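Local coordinates for Mgp-operon protein 3 (Mycoplasma pneumoniae, PDB 6RJ1) that probably acts, as the extracellular P40/P90 partner of the P1 adhesin, in attaching the mycoplasma to sugars on the host-cell surface, at residues S526-Q531 against I650-N655; W493-L498 against Q531-P536; D518-S523 against A646-A651; Q575-S580 against T637-S642; P137-E142 against G155-T160. All blocks are in the same frame, centred on the assembly; numbering follows the deposited sequence.

Interaction 1: residues S526-Q531 against I650-N655; sequences SNLKAQ and IASLIN
Asn527 holds the carbonyl of Ile650 with its backbone and its side chain together, and since it also opens an Asx motif, one residue ties a buried turn to the start of strand 650-654. Ile650 O accepts from Asn527 N at 2.9 Å, in the carbonyl plane and on a lone pair. The second donor, Asn527 ND2, lies 2.8 Å from Ile650 O but stands 43° out of that plane, so the two bonds grip the oxygen from different directions. Placing CG between the backbone N and carbonyl carbon (chi1 69°) turns the amide so that it serves both neighbours: while ND2 reaches the strand, Asn527 OD1 accepts from Ala530 N at 2.9 Å and fixes the turn.

Farther along the strand, Ser652 points its side chain at the turn, and its OG accepts from Leu528 N at 2.9 Å with a fairly straight N-H (157°). Leu528 CD1 lies against the same hydroxyl. In the next shell, Phe515 O takes a further bond from Asn527 ND2, and Asp163 of helix 157-163 holds Ser526 OG. A water accepts from Ser652 N at 2.8 Å and donates weakly to Ser526 OG, which itself rests 3.6 Å from Ala651 CB.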
# COMPACT_ATOMS: atom_id res chain seq x y z
N SER A 526 1.15 7.97 23.44
CA SER A 526 1.83 8.54 22.28
C SER A 526 1.18 8.29 20.91
O SER A 526 1.68 8.84 19.94
CB SER A 526 3.28 8.07 22.26
OG SER A 526 3.37 6.66 22.45
N ASN A 527 0.06 7.52 20.82
CA ASN A 527 -0.64 7.24 19.55
C ASN A 527 -0.95 8.49 18.72
O ASN A 527 -1.14 9.57 19.29
CB ASN A 527 -1.94 6.47 19.80
CG ASN A 527 -3.01 7.28 20.50
OD1 ASN A 527 -3.68 8.13 19.89
ND2 ASN A 527 -3.20 7.03 21.78
N LEU A 528 -1.05 8.33 17.38
CA LEU A 528 -1.31 9.40 16.42
C LEU A 528 -2.55 10.26 16.70
O LEU A 528 -2.48 11.48 16.48
CB LEU A 528 -1.39 8.85 14.99
CG LEU A 528 -0.08 8.33 14.40
CD1 LEU A 528 -0.33 7.13 13.55
CD2 LEU A 528 0.66 9.39 13.63
N LYS A 529 -3.67 9.66 17.16
CA LYS A 529 -4.89 10.43 17.44
C LYS A 529 -4.69 11.45 18.56
O LYS A 529 -5.10 12.62 18.41
CB LYS A 529 -6.10 9.53 17.74
CG LYS A 529 -7.42 10.23 17.47
CD LYS A 529 -8.59 9.54 18.14
CE LYS A 529 -9.86 10.27 17.84
NZ LYS A 529 -11.02 9.64 18.50
N ALA A 530 -4.03 11.02 19.65
CA ALA A 530 -3.72 11.85 20.82
C ALA A 530 -2.78 13.00 20.43
O ALA A 530 -2.84 14.06 21.06
CB ALA A 530 -3.07 11.01 21.90
N GLN A 531 -1.93 12.80 19.39
CA GLN A 531 -0.98 13.81 18.92
C GLN A 531 -1.57 14.74 17.84
O GLN A 531 -0.90 15.67 17.38
CB GLN A 531 0.33 13.16 18.45
CG GLN A 531 0.94 12.15 19.43
CD GLN A 531 1.08 12.67 20.84
OE1 GLN A 531 1.70 13.70 21.09
NE2 GLN A 531 0.50 11.95 21.80
N ILE A 650 -1.73 4.41 25.24
CA ILE A 650 -1.91 3.76 23.94
C ILE A 650 -0.95 4.38 22.91
O ILE A 650 -0.99 5.58 22.68
CB ILE A 650 -3.41 3.78 23.47
CG1 ILE A 650 -4.40 3.11 24.49
CG2 ILE A 650 -3.59 3.20 22.07
CD1 ILE A 650 -4.04 1.82 25.28
N ALA A 651 -0.07 3.54 22.33
CA ALA A 651 0.92 3.95 21.33
C ALA A 651 0.44 3.54 19.95
O ALA A 651 -0.59 2.89 19.84
CB ALA A 651 2.25 3.32 21.64
N SER A 652 1.18 3.91 18.88
CA SER A 652 0.80 3.59 17.49
C SER A 652 1.52 2.37 16.94
O SER A 652 2.69 2.14 17.23
CB SER A 652 1.01 4.79 16.57
OG SER A 652 -0.06 5.72 16.67
N LEU A 653 0.80 1.64 16.08
CA LEU A 653 1.30 0.43 15.43
C LEU A 653 0.88 0.43 13.95
O LEU A 653 -0.30 0.63 13.64
CB LEU A 653 0.72 -0.78 16.20
CG LEU A 653 0.95 -2.19 15.65
CD1 LEU A 653 1.11 -3.16 16.79
CD2 LEU A 653 -0.21 -2.64 14.76
N ILE A 654 1.83 0.18 13.04
CA ILE A 654 1.60 0.10 11.59
C ILE A 654 1.77 -1.33 11.08
O ILE A 654 2.81 -1.97 11.32
CB ILE A 654 2.42 1.15 10.78
CG1 ILE A 654 2.07 2.61 11.21
CG2 ILE A 654 2.25 0.95 9.26
CD1 ILE A 654 3.10 3.65 10.85
N ASN A 655 0.74 -1.83 10.38
CA ASN A 655 0.65 -3.13 9.73
C ASN A 655 1.14 -3.00 8.29
O ASN A 655 0.82 -2.02 7.62
CB ASN A 655 -0.80 -3.61 9.75
CG ASN A 655 -1.27 -4.05 11.12
OD1 ASN A 655 -0.49 -4.51 11.94
ND2 ASN A 655 -2.57 -3.94 11.37
O HOH W 1 3.36 5.57 19.26

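Interaction 2: residues W493-L498 against Q531-P536; sequences WAKTEL and QGLTQP
A type I beta turn, closed by the bond from Thr496 N to Trp493 O, joins strands 487-492 and 496-498, and its residue Ala494 is covered by Leu533, Thr534 and Pro536 of the loop before strand 538-546. The direct polar link is a backbone bond: Thr534 N reaches Ala494 O at 2.9 Å, almost straight (174°) and on a lone pair in the carbonyl plane.

Thr534 has OG1 anti to its backbone N (chi1 -171°), which turns CG2 in over the turn, 3.2 Å from Ala494 O and 3.4 Å from Thr496 O. The hydroxyl is thereby directed elsewhere, to Glu510, and it also accepts from a water that in turn accepts from Leu498 N. Ala494 CB lies between Leu533 CB, 4.1 Å away, and Pro536 CB at 4.2 Å. The side chains of Leu533 and Lys495 run side by side in the same direction, with CD2 of the leucine 3.8 Å from CG of the lysine; the lysine ammonium goes on to Ser719 O. Another water bridges the segments, accepting from Ala494 N and donating to Pro536 O.

Around this buried contact, strand 496-498 pairs in parallel with strand 723-732, the Trp493 ring meets Tyr538 of strand 538-546 edge-to-face, and Leu533 packs on Leu157 of helix 157-163.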
# COMPACT_ATOMS: atom_id res chain seq x y z
N TRP A 493 3.12 11.48 5.82
CA TRP A 493 1.75 11.13 5.45
C TRP A 493 0.78 11.47 6.60
O TRP A 493 -0.35 11.89 6.34
CB TRP A 493 1.63 9.65 5.06
CG TRP A 493 1.96 9.37 3.63
CD1 TRP A 493 2.94 8.54 3.17
CD2 TRP A 493 1.31 9.91 2.47
NE1 TRP A 493 2.93 8.51 1.80
CE2 TRP A 493 1.94 9.35 1.34
CE3 TRP A 493 0.24 10.80 2.27
CZ2 TRP A 493 1.56 9.67 0.03
CZ3 TRP A 493 -0.15 11.11 0.98
CH2 TRP A 493 0.51 10.56 -0.13
N ALA A 494 1.25 11.33 7.86
CA ALA A 494 0.51 11.64 9.09
C ALA A 494 0.17 13.12 9.19
O ALA A 494 -0.72 13.50 9.96
CB ALA A 494 1.30 11.19 10.31
N LYS A 495 0.88 13.97 8.43
CA LYS A 495 0.66 15.42 8.37
C LYS A 495 -0.04 15.81 7.05
O LYS A 495 -0.20 17.00 6.76
CB LYS A 495 1.98 16.18 8.55
CG LYS A 495 2.43 16.27 10.00
CD LYS A 495 3.86 16.79 10.15
CE LYS A 495 3.96 18.30 10.15
NZ LYS A 495 5.28 18.77 10.66
N THR A 496 -0.48 14.79 6.25
CA THR A 496 -1.21 15.00 5.00
C THR A 496 -2.62 14.45 5.18
O THR A 496 -2.85 13.23 5.10
CB THR A 496 -0.47 14.42 3.79
OG1 THR A 496 0.88 14.85 3.80
CG2 THR A 496 -1.12 14.83 2.47
N GLU A 497 -3.57 15.36 5.45
CA GLU A 497 -4.98 15.05 5.64
C GLU A 497 -5.62 14.87 4.26
O GLU A 497 -5.52 15.74 3.39
CB GLU A 497 -5.66 16.18 6.43
CG GLU A 497 -7.05 15.85 6.96
CD GLU A 497 -7.81 17.07 7.44
OE1 GLU A 497 -8.34 17.82 6.59
OE2 GLU A 497 -7.85 17.30 8.67
N LEU A 498 -6.23 13.70 4.05
CA LEU A 498 -6.88 13.36 2.79
C LEU A 498 -8.39 13.35 2.98
O LEU A 498 -8.88 13.26 4.11
CB LEU A 498 -6.40 11.98 2.28
CG LEU A 498 -4.89 11.80 2.05
CD1 LEU A 498 -4.57 10.42 1.60
CD2 LEU A 498 -4.34 12.78 1.01
N GLN A 531 -1.93 12.80 19.39
CA GLN A 531 -0.98 13.81 18.92
C GLN A 531 -1.57 14.74 17.84
O GLN A 531 -0.90 15.67 17.38
CB GLN A 531 0.33 13.16 18.45
CG GLN A 531 0.94 12.15 19.43
CD GLN A 531 1.08 12.67 20.84
OE1 GLN A 531 1.70 13.70 21.09
NE2 GLN A 531 0.50 11.95 21.80
N GLY A 532 -2.82 14.48 17.46
CA GLY A 532 -3.55 15.27 16.47
C GLY A 532 -3.08 15.02 15.06
O GLY A 532 -3.20 15.90 14.21
N LEU A 533 -2.53 13.83 14.81
CA LEU A 533 -2.04 13.45 13.49
C LEU A 533 -3.05 12.54 12.78
O LEU A 533 -4.00 12.06 13.41
CB LEU A 533 -0.64 12.83 13.59
CG LEU A 533 0.46 13.74 14.18
CD1 LEU A 533 1.63 12.94 14.68
CD2 LEU A 533 0.92 14.82 13.20
N THR A 534 -2.91 12.37 11.46
CA THR A 534 -3.85 11.57 10.68
C THR A 534 -3.18 10.25 10.23
O THR A 534 -2.16 9.85 10.83
CB THR A 534 -4.48 12.43 9.54
OG1 THR A 534 -5.55 11.71 8.93
CG2 THR A 534 -3.46 12.91 8.48
N GLN A 535 -3.77 9.56 9.23
CA GLN A 535 -3.30 8.28 8.69
C GLN A 535 -1.80 8.37 8.33
O GLN A 535 -1.40 9.24 7.56
CB GLN A 535 -4.20 7.79 7.53
CG GLN A 535 -3.76 6.49 6.83
CD GLN A 535 -3.65 5.27 7.71
OE1 GLN A 535 -4.44 5.07 8.64
NE2 GLN A 535 -2.69 4.42 7.40
N PRO A 536 -0.96 7.51 8.97
CA PRO A 536 0.49 7.62 8.76
C PRO A 536 1.10 6.86 7.58
O PRO A 536 2.19 7.22 7.15
CB PRO A 536 1.04 7.03 10.06
CG PRO A 536 0.08 5.93 10.35
CD PRO A 536 -1.27 6.49 9.98
O HOH W 2 3.38 9.36 8.31
O HOH W 3 -3.10 10.68 5.94
O HOH W 4 -5.90 11.53 5.99

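Interaction 3: residues D518-S523 against A646-A651; sequences DSNSDS and ATAKIA
From Ser519 to Asp522 and from Ala646 to Lys649 the two irregular backbones run in much the same direction, 34° apart, and come nearest at Asn520 and Ala646, whose CA atoms are 4.3 Å apart. Ala646 CB sits 3.7 Å from Ser519 O.

Asn520 carries the central bond. With CG anti to the backbone N (chi1 -163°), its ND2 reaches across and donates to Ala648 O at 2.9 Å; the acceptor lies close to the amide plane. Asn520 ND2 has a further acceptor in Lys645 O and lies 3.6 Å from Ala648 CB. At the protein surface this fastens the loop between helix 503-511 and strand 538-546 to the residues leading into strand 650-654. The other half of the amide makes an Asx turn: Asn520 OD1 accepts from Asp522 N at 3.0 Å, which restrains rotation of the amide; Asp522, the donor, points toward the partner segment.

Asp522 forms a salt bridge, OD2 to Lys649 NZ at 3.0 Å, although the hydrogen bond within it is weak. Lys649 passes the carboxylate at an oblique angle, and bends at its third and fourth torsions swing the ammonium back to OD2. Asp522 OD1 accepts from Lys524 N.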
# COMPACT_ATOMS: atom_id res chain seq x y z
N ASP A 518 -9.96 14.19 26.97
CA ASP A 518 -9.61 15.45 27.62
C ASP A 518 -8.92 15.23 28.98
O ASP A 518 -8.03 16.00 29.33
CB ASP A 518 -10.86 16.33 27.82
CG ASP A 518 -11.48 16.91 26.55
OD1 ASP A 518 -10.71 17.34 25.65
OD2 ASP A 518 -12.73 16.97 26.47
N SER A 519 -9.32 14.17 29.71
CA SER A 519 -8.77 13.77 31.01
C SER A 519 -7.37 13.16 30.92
O SER A 519 -6.68 13.08 31.93
CB SER A 519 -9.71 12.80 31.71
OG SER A 519 -9.89 11.60 30.97
N ASN A 520 -6.96 12.72 29.73
CA ASN A 520 -5.65 12.12 29.55
C ASN A 520 -4.64 13.11 29.01
O ASN A 520 -4.88 13.79 28.02
CB ASN A 520 -5.72 10.87 28.66
CG ASN A 520 -4.52 9.95 28.75
OD1 ASN A 520 -3.36 10.35 28.55
ND2 ASN A 520 -4.77 8.69 29.02
N SER A 521 -3.48 13.17 29.68
CA SER A 521 -2.34 14.00 29.30
C SER A 521 -1.04 13.28 29.70
O SER A 521 -0.08 13.91 30.12
CB SER A 521 -2.43 15.41 29.89
OG SER A 521 -2.88 15.44 31.24
N ASP A 522 -1.05 11.94 29.55
CA ASP A 522 0.08 11.08 29.85
C ASP A 522 0.96 11.00 28.61
O ASP A 522 0.47 10.68 27.52
CB ASP A 522 -0.41 9.68 30.27
CG ASP A 522 0.58 8.89 31.10
OD1 ASP A 522 1.74 8.70 30.64
OD2 ASP A 522 0.20 8.44 32.21
N SER A 523 2.26 11.30 28.78
CA SER A 523 3.25 11.29 27.70
C SER A 523 3.42 9.93 27.00
O SER A 523 3.80 9.90 25.82
CB SER A 523 4.60 11.80 28.20
OG SER A 523 4.49 13.18 28.50
N ALA A 646 -7.85 8.46 32.30
CA ALA A 646 -6.85 9.47 32.65
C ALA A 646 -5.41 8.94 32.67
O ALA A 646 -4.48 9.70 32.45
CB ALA A 646 -7.20 10.09 33.99
N THR A 647 -5.25 7.63 32.93
CA THR A 647 -3.95 6.97 33.08
C THR A 647 -3.55 6.05 31.89
O THR A 647 -2.47 5.45 31.92
CB THR A 647 -3.95 6.22 34.44
OG1 THR A 647 -2.62 5.81 34.75
CG2 THR A 647 -4.92 5.03 34.49
N ALA A 648 -4.41 5.94 30.86
CA ALA A 648 -4.20 5.10 29.67
C ALA A 648 -2.97 5.49 28.87
O ALA A 648 -2.68 6.68 28.72
CB ALA A 648 -5.44 5.11 28.79
N LYS A 649 -2.24 4.48 28.35
CA LYS A 649 -1.02 4.64 27.56
C LYS A 649 -1.13 3.82 26.28
O LYS A 649 -0.72 2.66 26.25
CB LYS A 649 0.22 4.20 28.36
CG LYS A 649 0.40 4.90 29.70
CD LYS A 649 1.41 4.17 30.59
CE LYS A 649 1.03 4.25 32.04
NZ LYS A 649 1.06 5.64 32.57
N ILE A 650 -1.73 4.41 25.24
CA ILE A 650 -1.91 3.76 23.94
C ILE A 650 -0.95 4.38 22.91
O ILE A 650 -0.99 5.58 22.68
CB ILE A 650 -3.41 3.78 23.47
CG1 ILE A 650 -4.40 3.11 24.49
CG2 ILE A 650 -3.59 3.20 22.07
CD1 ILE A 650 -4.04 1.82 25.28
N ALA A 651 -0.07 3.54 22.33
CA ALA A 651 0.92 3.95 21.33
C ALA A 651 0.44 3.54 19.95
O ALA A 651 -0.59 2.89 19.84
CB ALA A 651 2.25 3.32 21.64

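Interaction 4: residues Q575-S580 against T637-S642; sequences QALAWS and TYPVKS
Leu577, the last residue of strand 575-577, lays its side chain against Tyr638 and Pro639. Its CB is 3.5 Å from Tyr638 OH, and CG continues past the same oxygen. At the fork the branches part: CD1 approaches Tyr638 OH to 3.3 Å and borders the ring at CE2, while CD2 meets Pro639 CG at 3.9 Å. The tyrosine hydroxyl donates to a water lying in the ring plane, and that water donates to Leu577 O at 2.7 Å.

Trp579 has CG between its backbone N and carbonyl carbon (chi1 58°), a turn that directs its six-membered ring to the same pair. Trp579 CH2 lies 3.6 Å from Tyr638 CD1, the two ring planes at 79°, and Trp579 CZ3 lies 3.5 Å from Pro639 CD. Pro639 CD also lies over one face of the Tyr638 ring, offset toward its rim. Pro639 is the centre of an inverse gamma turn, in which Val640 N donates to Tyr638 O.

The cluster joins the loop before strand 650-654 to the mixed sheet, in which strand 575-577 pairs antiparallel with strands 220-222 and 549-563, and Ile650 of strand 650-654 packs on both Leu577 and Tyr638.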
# COMPACT_ATOMS: atom_id res chain seq x y z
N GLN A 575 -1.66 -6.36 23.76
CA GLN A 575 -2.53 -6.47 22.60
C GLN A 575 -2.72 -5.14 21.85
O GLN A 575 -2.57 -4.06 22.42
CB GLN A 575 -3.89 -7.12 22.96
CG GLN A 575 -5.02 -6.15 23.32
CD GLN A 575 -6.39 -6.77 23.17
OE1 GLN A 575 -6.80 -7.63 23.95
NE2 GLN A 575 -7.13 -6.32 22.17
N ALA A 576 -3.03 -5.27 20.54
CA ALA A 576 -3.33 -4.15 19.66
C ALA A 576 -4.83 -3.89 19.78
O ALA A 576 -5.58 -4.81 20.10
CB ALA A 576 -2.97 -4.49 18.23
N LEU A 577 -5.26 -2.64 19.57
CA LEU A 577 -6.66 -2.28 19.68
C LEU A 577 -7.22 -1.90 18.31
O LEU A 577 -6.96 -0.81 17.80
CB LEU A 577 -6.87 -1.17 20.72
CG LEU A 577 -6.32 -1.48 22.12
CD1 LEU A 577 -5.99 -0.22 22.85
CD2 LEU A 577 -7.26 -2.33 22.90
N ALA A 578 -7.94 -2.86 17.71
CA ALA A 578 -8.52 -2.78 16.37
C ALA A 578 -9.83 -3.55 16.34
O ALA A 578 -9.97 -4.55 17.04
CB ALA A 578 -7.56 -3.37 15.35
N TRP A 579 -10.79 -3.10 15.53
CA TRP A 579 -12.08 -3.76 15.42
C TRP A 579 -12.70 -3.58 14.04
O TRP A 579 -12.35 -2.63 13.32
CB TRP A 579 -13.05 -3.26 16.51
CG TRP A 579 -13.26 -1.78 16.46
CD1 TRP A 579 -14.17 -1.11 15.69
CD2 TRP A 579 -12.49 -0.78 17.14
NE1 TRP A 579 -14.01 0.24 15.84
CE2 TRP A 579 -12.98 0.48 16.73
CE3 TRP A 579 -11.42 -0.82 18.05
CZ2 TRP A 579 -12.47 1.68 17.23
CZ3 TRP A 579 -10.88 0.37 18.51
CH2 TRP A 579 -11.43 1.60 18.13
N SER A 580 -13.64 -4.48 13.68
CA SER A 580 -14.38 -4.47 12.43
C SER A 580 -15.29 -3.23 12.37
O SER A 580 -16.02 -2.94 13.34
CB SER A 580 -15.23 -5.74 12.33
OG SER A 580 -16.18 -5.66 11.27
N THR A 637 -17.88 2.86 21.79
CA THR A 637 -16.84 3.62 22.50
C THR A 637 -15.50 2.90 22.40
O THR A 637 -15.49 1.69 22.21
CB THR A 637 -17.28 4.00 23.95
OG1 THR A 637 -16.55 5.14 24.41
CG2 THR A 637 -17.14 2.85 24.95
N TYR A 638 -14.38 3.63 22.54
CA TYR A 638 -13.03 3.08 22.47
C TYR A 638 -12.77 2.03 23.59
O TYR A 638 -13.20 2.26 24.72
CB TYR A 638 -11.97 4.21 22.51
CG TYR A 638 -10.58 3.76 22.10
CD1 TYR A 638 -10.20 3.75 20.76
CD2 TYR A 638 -9.68 3.28 23.03
CE1 TYR A 638 -8.96 3.27 20.36
CE2 TYR A 638 -8.43 2.77 22.65
CZ TYR A 638 -8.07 2.79 21.32
OH TYR A 638 -6.83 2.33 20.95
N PRO A 639 -12.07 0.91 23.30
CA PRO A 639 -11.83 -0.12 24.34
C PRO A 639 -10.83 0.23 25.45
O PRO A 639 -9.76 -0.38 25.57
CB PRO A 639 -11.35 -1.33 23.52
CG PRO A 639 -10.72 -0.73 22.32
CD PRO A 639 -11.56 0.46 21.99
N VAL A 640 -11.20 1.21 26.30
CA VAL A 640 -10.46 1.68 27.48
C VAL A 640 -11.50 1.91 28.58
O VAL A 640 -12.42 2.72 28.38
CB VAL A 640 -9.59 2.94 27.21
CG1 VAL A 640 -9.11 3.58 28.52
CG2 VAL A 640 -8.40 2.62 26.32
N LYS A 641 -11.37 1.18 29.73
CA LYS A 641 -12.27 1.28 30.89
C LYS A 641 -12.30 2.72 31.41
O LYS A 641 -11.25 3.34 31.52
CB LYS A 641 -11.85 0.30 32.00
CG LYS A 641 -13.02 -0.14 32.88
CD LYS A 641 -12.58 -0.74 34.21
CE LYS A 641 -12.50 -2.25 34.20
NZ LYS A 641 -11.87 -2.76 35.45
N SER A 642 -13.50 3.25 31.69
CA SER A 642 -13.75 4.62 32.16
C SER A 642 -12.77 5.11 33.24
O SER A 642 -12.26 6.22 33.12
CB SER A 642 -15.19 4.78 32.63
OG SER A 642 -15.73 6.01 32.20
O HOH W 5 -6.47 1.76 18.34

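Interaction 5: residues P137-E142 against G155-T160; sequences PYVKQE and GSLYKT
Glu142 and Lys159 form the charged part of this contact, a salt bridge with Lys159 NZ 2.8 Å from Glu142 OE1. The ammonium meets the syn side of that oxygen, 16° out of the carboxylate plane, brought there by a bend at the end of the lysine chain (chi4 82°). The second oxygen, Glu142 OE2, accepts a weak bond from Ser156 OG at 2.9 Å, so the carboxylate is held through both oxygens.

Tyr158 extends from the helix beneath the Gln141-Glu142 backbone, and Glu142 N stands 4.1 Å above its ring plane, over the centre. Glu142 CG touches Tyr158 CD2 at 3.5 Å as the two side chains pass in opposite directions. Beyond the ring, the tyrosine hydroxyl bonds to Gln67 O.

Apolar contact is made by Val139 CG2, which nestles against Tyr158 CB at 3.9 Å and Leu157 CG at 4.2 Å.

The loop following strand 125-135 thus packs on the first turn of helix 157-163. Ser156 OG accepts from Lys159 N at 3.1 Å while donating weakly to Glu142 OE2. The carboxylate probably adds favourable charge here: a serine N-cap with an acidic side chain beside it at the helix N-terminus.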
# COMPACT_ATOMS: atom_id res chain seq x y z
N PRO A 137 12.56 13.10 6.30
CA PRO A 137 11.56 14.07 6.77
C PRO A 137 12.01 14.72 8.09
O PRO A 137 12.91 14.18 8.75
CB PRO A 137 10.30 13.23 6.95
CG PRO A 137 10.79 11.86 7.17
CD PRO A 137 12.03 11.72 6.34
N TYR A 138 11.42 15.87 8.46
CA TYR A 138 11.82 16.52 9.70
C TYR A 138 10.96 16.12 10.91
O TYR A 138 9.73 16.10 10.83
CB TYR A 138 11.90 18.04 9.55
CG TYR A 138 12.40 18.76 10.78
CD1 TYR A 138 13.77 18.97 10.99
CD2 TYR A 138 11.52 19.22 11.75
CE1 TYR A 138 14.24 19.62 12.13
CE2 TYR A 138 11.98 19.84 12.92
CZ TYR A 138 13.34 20.05 13.09
OH TYR A 138 13.77 20.69 14.23
N VAL A 139 11.63 15.82 12.03
CA VAL A 139 11.03 15.51 13.33
C VAL A 139 11.99 16.01 14.42
O VAL A 139 13.13 15.55 14.50
CB VAL A 139 10.53 14.05 13.49
CG1 VAL A 139 11.65 13.02 13.36
CG2 VAL A 139 9.77 13.87 14.80
N LYS A 140 11.55 17.02 15.18
CA LYS A 140 12.37 17.69 16.19
C LYS A 140 12.59 16.83 17.43
O LYS A 140 11.63 16.33 18.02
CB LYS A 140 11.77 19.08 16.51
CG LYS A 140 12.39 19.83 17.70
CD LYS A 140 11.31 20.10 18.77
CE LYS A 140 11.80 20.88 19.97
NZ LYS A 140 11.94 22.33 19.66
N GLN A 141 13.88 16.65 17.81
CA GLN A 141 14.30 15.93 19.01
C GLN A 141 13.83 16.77 20.18
O GLN A 141 14.18 17.96 20.25
CB GLN A 141 15.82 15.73 19.03
CG GLN A 141 16.20 14.29 19.28
CD GLN A 141 17.69 14.10 19.39
OE1 GLN A 141 18.21 13.79 20.46
NE2 GLN A 141 18.41 14.26 18.28
N GLU A 142 12.99 16.21 21.05
CA GLU A 142 12.34 16.96 22.11
C GLU A 142 13.27 17.36 23.28
O GLU A 142 14.07 18.26 23.08
CB GLU A 142 11.07 16.25 22.57
CG GLU A 142 10.06 16.21 21.44
CD GLU A 142 8.60 16.23 21.83
OE1 GLU A 142 8.20 15.42 22.69
OE2 GLU A 142 7.85 17.04 21.24
N GLY A 155 0.55 18.57 20.13
CA GLY A 155 0.86 17.21 19.72
C GLY A 155 2.31 17.01 19.32
O GLY A 155 2.96 17.93 18.83
N SER A 156 2.82 15.78 19.52
CA SER A 156 4.21 15.44 19.21
C SER A 156 4.37 14.18 18.37
O SER A 156 4.14 13.07 18.86
CB SER A 156 5.02 15.33 20.50
OG SER A 156 6.32 14.82 20.27
N LEU A 157 4.83 14.36 17.13
CA LEU A 157 5.14 13.26 16.21
C LEU A 157 6.34 12.48 16.76
O LEU A 157 6.35 11.25 16.68
CB LEU A 157 5.42 13.81 14.81
CG LEU A 157 5.89 12.83 13.71
CD1 LEU A 157 4.91 11.66 13.51
CD2 LEU A 157 6.06 13.56 12.41
N TYR A 158 7.30 13.18 17.39
CA TYR A 158 8.47 12.58 18.01
C TYR A 158 8.07 11.51 19.05
O TYR A 158 8.62 10.41 19.05
CB TYR A 158 9.38 13.65 18.65
CG TYR A 158 10.61 13.04 19.29
CD1 TYR A 158 11.69 12.63 18.51
CD2 TYR A 158 10.67 12.82 20.66
CE1 TYR A 158 12.80 12.03 19.09
CE2 TYR A 158 11.78 12.23 21.24
CZ TYR A 158 12.84 11.81 20.45
OH TYR A 158 13.93 11.20 21.00
N LYS A 159 7.08 11.83 19.91
CA LYS A 159 6.58 10.93 20.94
C LYS A 159 5.99 9.66 20.33
O LYS A 159 6.24 8.58 20.86
CB LYS A 159 5.58 11.64 21.86
CG LYS A 159 6.25 12.59 22.85
CD LYS A 159 5.30 13.03 23.95
CE LYS A 159 5.94 14.03 24.88
NZ LYS A 159 5.90 15.41 24.33
N THR A 160 5.26 9.79 19.20
CA THR A 160 4.66 8.67 18.46
C THR A 160 5.74 7.75 17.92
O THR A 160 5.62 6.54 18.05
CB THR A 160 3.78 9.18 17.29
OG1 THR A 160 2.86 10.17 17.75
CG2 THR A 160 3.02 8.04 16.58

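Overall arrangement
Interaction 1 lies among the other four, with centres 11 to 13 Å from its own. It continues into interaction 2 through Gln531 and a probable hydrogen bond, Leu528 O to Leu533 N at 2.9 Å, and into interaction 3 through Ile650 and Ala651. The capped helix of interaction 5 joins it by Ser526 O to Thr160 OG1 and by Gln531 OE1 to Ser156 N, both 2.8 Å. On the other flank, Ile650 CD1 packs 3.7 Å from Leu577 CD1 of interaction 4, which is nested in the chain between the segments of interactions 1 and 3. Interactions 4 and 5, with centres about 25 Å apart, do not touch. Interactions 1 to 4 all reach one mixed sheet.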